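PDB 1OCS: sorting nexin-3 from Saccharomyces cerevisiae, which binds phosphatidylinositol 3-phosphate through its PX domain and is required to retrieve and retain late Golgi membrane proteins by contacting their cytosolic tails. Local coordinates for residues Cys64-Leu68 / Pro69-Lys73; Leu151-Phe154 / Ile155-Lys159. All coordinates share one frame; numbering follows the deposited sequence.

Interaction 1 of 2, residues Cys64-Leu68 / Pro69-Lys73; sequences CRTNL and PSFHK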
loop_
_atom_site.group_PDB
_atom_site.type_symbol
_atom_site.label_atom_id
_atom_site.label_comp_id
_atom_site.label_asym_id
_atom_site.label_seq_id
_atom_site.Cartn_x
_atom_site.Cartn_y
_atom_site.Cartn_z
ATOM N N CYS A 64 -9.738 -1.869 0.517
ATOM C CA CYS A 64 -10.180 -0.626 -0.093
ATOM C C CYS A 64 -11.573 -0.737 -0.706
ATOM O O CYS A 64 -11.929 -1.766 -1.283
ATOM C CB CYS A 64 -9.166 -0.221 -1.176
ATOM S SG CYS A 64 -9.550 1.280 -2.132
ATOM N N ARG A 65 -12.360 0.323 -0.556
ATOM C CA ARG A 65 -13.702 0.405 -1.135
ATOM C C ARG A 65 -13.728 1.725 -1.872
ATOM O O ARG A 65 -13.311 2.745 -1.329
ATOM C CB ARG A 65 -14.793 0.438 -0.067
ATOM C CG ARG A 65 -15.280 -0.910 0.401
ATOM C CD ARG A 65 -16.789 -0.838 0.658
ATOM N NE ARG A 65 -17.150 0.370 1.400
ATOM C CZ ARG A 65 -18.392 0.697 1.742
ATOM N NH1 ARG A 65 -18.624 1.820 2.415
ATOM N NH2 ARG A 65 -19.401 -0.102 1.415
ATOM N N THR A 66 -14.223 1.729 -3.101
ATOM C CA THR A 66 -14.249 2.972 -3.849
ATOM C C THR A 66 -15.229 2.912 -5.009
ATOM O O THR A 66 -15.690 1.831 -5.383
ATOM C CB THR A 66 -12.834 3.289 -4.407
ATOM O OG1 THR A 66 -12.823 4.590 -5.001
ATOM C CG2 THR A 66 -12.440 2.264 -5.470
ATOM N N ASN A 67 -15.558 4.081 -5.556
ATOM C CA ASN A 67 -16.428 4.167 -6.722
ATOM C C ASN A 67 -15.734 5.053 -7.769
ATOM O O ASN A 67 -16.358 5.495 -8.735
ATOM C CB ASN A 67 -17.801 4.746 -6.348
ATOM C CG ASN A 67 -17.737 6.212 -5.976
ATOM O OD1 ASN A 67 -16.661 6.756 -5.717
ATOM N ND2 ASN A 67 -18.900 6.861 -5.932
ATOM N N LEU A 68 -14.438 5.309 -7.569
ATOM C CA LEU A 68 -13.653 6.129 -8.503
ATOM C C LEU A 68 -13.609 5.489 -9.891
ATOM O O LEU A 68 -13.371 4.286 -10.025
ATOM C CB LEU A 68 -12.228 6.326 -7.977
ATOM C CG LEU A 68 -12.068 7.273 -6.783
ATOM C CD1 LEU A 68 -10.661 7.154 -6.196
ATOM C CD2 LEU A 68 -12.346 8.703 -7.234
ATOM N N PRO A 69 -13.832 6.288 -10.946
ATOM C CA PRO A 69 -13.817 5.765 -12.316
ATOM C C PRO A 69 -12.513 5.116 -12.774
ATOM O O PRO A 69 -12.512 4.351 -13.737
ATOM C CB PRO A 69 -14.192 6.988 -13.158
ATOM C CG PRO A 69 -13.681 8.130 -12.349
ATOM C CD PRO A 69 -14.084 7.738 -10.943
ATOM N N SER A 70 -11.404 5.409 -12.098
ATOM C CA SER A 70 -10.126 4.815 -12.489
ATOM C C SER A 70 -9.993 3.378 -11.994
ATOM O O SER A 70 -9.136 2.633 -12.467
ATOM C CB SER A 70 -8.950 5.649 -11.963
ATOM O OG SER A 70 -9.016 5.795 -10.557
ATOM N N PHE A 71 -10.837 2.993 -11.039
ATOM C CA PHE A 71 -10.797 1.639 -10.496
ATOM C C PHE A 71 -11.751 0.723 -11.259
ATOM O O PHE A 71 -12.685 1.195 -11.902
ATOM C CB PHE A 71 -11.135 1.649 -9.004
ATOM C CG PHE A 71 -10.034 2.209 -8.142
ATOM C CD1 PHE A 71 -9.746 3.570 -8.151
ATOM C CD2 PHE A 71 -9.271 1.369 -7.334
ATOM C CE1 PHE A 71 -8.715 4.088 -7.369
ATOM C CE2 PHE A 71 -8.239 1.879 -6.548
ATOM C CZ PHE A 71 -7.960 3.239 -6.565
ATOM N N HIS A 72 -11.515 -0.585 -11.172
ATOM C CA HIS A 72 -12.317 -1.564 -11.903
ATOM C C HIS A 72 -13.336 -2.343 -11.072
ATOM O O HIS A 72 -14.168 -3.060 -11.623
ATOM C CB HIS A 72 -11.380 -2.542 -12.616
ATOM C CG HIS A 72 -10.305 -1.867 -13.409
ATOM N ND1 HIS A 72 -10.520 -1.352 -14.669
ATOM C CD2 HIS A 72 -9.023 -1.565 -13.094
ATOM C CE1 HIS A 72 -9.418 -0.761 -15.096
ATOM N NE2 HIS A 72 -8.496 -0.875 -14.158
ATOM N N LYS A 73 -13.259 -2.221 -9.752
ATOM C CA LYS A 73 -14.202 -2.901 -8.876
ATOM C C LYS A 73 -14.360 -2.102 -7.587
ATOM O O LYS A 73 -13.513 -1.275 -7.258
ATOM C CB LYS A 73 -13.751 -4.346 -8.606
ATOM C CG LYS A 73 -12.344 -4.525 -8.066
ATOM C CD LYS A 73 -11.843 -5.931 -8.407
ATOM C CE LYS A 73 -10.609 -6.313 -7.619
ATOM N NZ LYS A 73 -10.943 -6.623 -6.200
#
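A type I beta turn from Leu68 to Phe71 reverses the chain just beyond the end of strand 57-66 and folds Phe71 back against Thr66 and Leu68. The backbone bond from Phe71 N to Leu68 O, 3.0 Å long with an N-H...O angle of 156°, closes the turn, and the helical-type torsions of Pro69 and Ser70 make it type I; the donor stands well above the carbonyl plane. The Phe71 ring then receives the Thr66 methyl over one face. CG2 of Thr66 lies 4.0 Å from the ring centroid and 26° off its normal, which meets the definition of a CH-pi contact, and its closest ring atom is Phe71 CG at 3.6 Å. That methyl is displaced toward the rim, on the CG side. With Thr66 OG1 anti to the backbone N (chi1 -173°), CG2 is turned to the ring while OG1 accepts from Leu68 N at 3.1 Å. This is an ST turn at the strand end, and the same hydroxyl also bonds to Phe35 O.

The loop belongs to the hairpin connection between the second and third strands of the antiparallel PX-domain sheet. Leu68 runs alongside Phe71, pointing the same way: its CB is 3.7 Å from Phe71 CD1, and its CD1 is 3.8 Å from Phe71 CE1. Cys64 SG approaches obliquely, 5.4 Å from the centroid of the Phe71 ring, as a longer sulfur-aromatic contact. Leu36 of strand 36-46 and Ile155 of helix 149-156 also pack on Phe71, while the Ser70 hydroxyl hydrogen-bonds to Gln145 O.

Interaction 2 of 2, residues Leu151-Phe154 / Ile155-Lys159; sequences LVRF and IEAEK
Leu151 and Ile155 run side by side, one helical turn apart, and form the tight part of this contact: Leu151 CD2 meets Ile155 CD1 at 3.4 Å, closer than ordinary van der Waals spacing. Both are buried, with Met135 against Leu151 and Cys64 against Ile155. Along the backbone, Glu156 N donates to Val152 O at 2.8 Å, and Ala157 N to Arg153 O at 2.9 Å. Glu156 lies along Val152, with CG anti to its own carbonyl carbon (chi1 -67°) and the chain extended beyond it, which brings OE2 within 3.4 Å of Val152 CG1; OE1 accepts a hydrogen bond from His72 N. With an alanine in place of Glu156, the carboxylate is gone, and the His72 amide would probably be left without this acceptor and the Val152 CG1 methyl without its neighbour. Looser is the approach of Arg153 to Ala157 and exposed Lys159. Arg153 CG is 4.1 Å from Ala157 CB, and Lys159 O lies at the guanidinium edge, near its plane, but 3.9 Å from Arg153 NH1; NH2 hydrogen-bonds the hydroxyl of the modified cysteine at position 91. Ala157 leaves helical torsions, yet its amide donates the last i+4 to i bond described here, as expected where an alpha-helix ends, here the PX domain's final helix.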
loop_
_atom_site.group_PDB
_atom_site.type_symbol
_atom_site.label_atom_id
_atom_site.label_comp_id
_atom_site.label_asym_id
_atom_site.label_seq_id
_atom_site.Cartn_x
_atom_site.Cartn_y
_atom_site.Cartn_z
ATOM N N LEU A 151 -1.387 3.545 -8.619
ATOM C CA LEU A 151 -2.180 3.527 -7.386
ATOM C C LEU A 151 -3.228 2.413 -7.498
ATOM O O LEU A 151 -3.388 1.588 -6.594
ATOM C CB LEU A 151 -2.911 4.861 -7.212
ATOM C CG LEU A 151 -3.304 5.446 -5.849
ATOM C CD1 LEU A 151 -4.596 6.240 -6.040
ATOM C CD2 LEU A 151 -3.473 4.378 -4.787
ATOM N N VAL A 152 -3.947 2.407 -8.618
ATOM C CA VAL A 152 -4.989 1.406 -8.852
ATOM C C VAL A 152 -4.445 -0.019 -8.833
ATOM O O VAL A 152 -4.998 -0.893 -8.170
ATOM C CB VAL A 152 -5.701 1.637 -10.214
ATOM C CG1 VAL A 152 -6.803 0.590 -10.407
ATOM C CG2 VAL A 152 -6.296 3.037 -10.263
ATOM N N ARG A 153 -3.355 -0.253 -9.557
ATOM C CA ARG A 153 -2.767 -1.586 -9.614
ATOM C C ARG A 153 -2.288 -2.051 -8.244
ATOM O O ARG A 153 -2.486 -3.208 -7.871
ATOM C CB ARG A 153 -1.598 -1.617 -10.605
ATOM C CG ARG A 153 -1.100 -3.028 -10.916
ATOM C CD ARG A 153 -0.146 -3.030 -12.106
ATOM N NE ARG A 153 1.255 -2.910 -11.707
ATOM C CZ ARG A 153 1.957 -3.895 -11.155
ATOM N NH1 ARG A 153 1.389 -5.076 -10.936
ATOM N NH2 ARG A 153 3.228 -3.702 -10.823
ATOM N N PHE A 154 -1.659 -1.151 -7.493
ATOM C CA PHE A 154 -1.150 -1.491 -6.163
ATOM C C PHE A 154 -2.267 -1.936 -5.231
ATOM O O PHE A 154 -2.074 -2.793 -4.364
ATOM C CB PHE A 154 -0.442 -0.295 -5.537
ATOM C CG PHE A 154 0.193 -0.599 -4.204
ATOM C CD1 PHE A 154 1.285 -1.463 -4.122
ATOM C CD2 PHE A 154 -0.299 -0.023 -3.033
ATOM C CE1 PHE A 154 1.879 -1.749 -2.891
ATOM C CE2 PHE A 154 0.287 -0.304 -1.798
ATOM C CZ PHE A 154 1.381 -1.170 -1.728
ATOM N N ILE A 155 -3.437 -1.337 -5.408
ATOM C CA ILE A 155 -4.597 -1.651 -4.584
ATOM C C ILE A 155 -5.387 -2.871 -5.072
ATOM O O ILE A 155 -5.864 -3.663 -4.263
ATOM C CB ILE A 155 -5.552 -0.428 -4.526
ATOM C CG1 ILE A 155 -4.917 0.677 -3.673
ATOM C CG2 ILE A 155 -6.930 -0.842 -3.990
ATOM C CD1 ILE A 155 -5.644 2.008 -3.747
ATOM N N GLU A 156 -5.502 -3.026 -6.389
ATOM C CA GLU A 156 -6.289 -4.109 -6.978
ATOM C C GLU A 156 -5.637 -5.450 -7.311
ATOM O O GLU A 156 -6.242 -6.498 -7.093
ATOM C CB GLU A 156 -6.980 -3.607 -8.252
ATOM C CG GLU A 156 -8.049 -2.553 -8.022
ATOM C CD GLU A 156 -8.784 -2.183 -9.303
ATOM O OE1 GLU A 156 -9.863 -1.567 -9.210
ATOM O OE2 GLU A 156 -8.283 -2.506 -10.403
ATOM N N ALA A 157 -4.428 -5.426 -7.858
ATOM C CA ALA A 157 -3.762 -6.663 -8.260
ATOM C C ALA A 157 -3.534 -7.652 -7.128
ATOM O O ALA A 157 -3.173 -7.270 -6.014
ATOM C CB ALA A 157 -2.434 -6.338 -8.940
ATOM N N GLU A 158 -3.750 -8.932 -7.408
ATOM C CA GLU A 158 -3.524 -9.947 -6.389
ATOM C C GLU A 158 -2.038 -9.908 -6.052
ATOM O O GLU A 158 -1.648 -9.977 -4.889
ATOM C CB GLU A 158 -3.896 -11.337 -6.903
ATOM C CG GLU A 158 -3.599 -12.432 -5.896
ATOM C CD GLU A 158 -3.977 -13.811 -6.390
ATOM O OE1 GLU A 158 -3.698 -14.789 -5.666
ATOM O OE2 GLU A 158 -4.549 -13.917 -7.497
ATOM N N LYS A 159 -1.216 -9.787 -7.089
ATOM C CA LYS A 159 0.227 -9.716 -6.921
ATOM C C LYS A 159 0.736 -8.446 -7.596
ATOM O O LYS A 159 0.549 -8.253 -8.798
ATOM C CB LYS A 159 0.893 -10.947 -7.545
ATOM C CG LYS A 159 2.396 -11.009 -7.331
ATOM C CD LYS A 159 2.989 -12.312 -7.854
ATOM C CE LYS A 159 4.479 -12.390 -7.560
ATOM N NZ LYS A 159 4.751 -12.213 -6.102
#

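Interaction 1 comes first along the chain, at the end of strand 57-66 and in the loop leading to strand 75-81; interaction 2 follows much later, on helix 149-156 and the chain beyond it. Their centres are nevertheless only 11 Å apart, on the same side of the chain's centre. They meet directly: the join runs from His72 N to Glu156 OE1, 2.7 Å apart, and Ser70 O is 3.6 Å from Val152 CG2. The final helix is thereby joined to the hairpin loop of the three-stranded sheet. Interaction 1 lies away from the residues that bind phosphatidylinositol 3-phosphate, whereas Lys159 in interaction 2 has its side chain about 7 Å from that of Arg81.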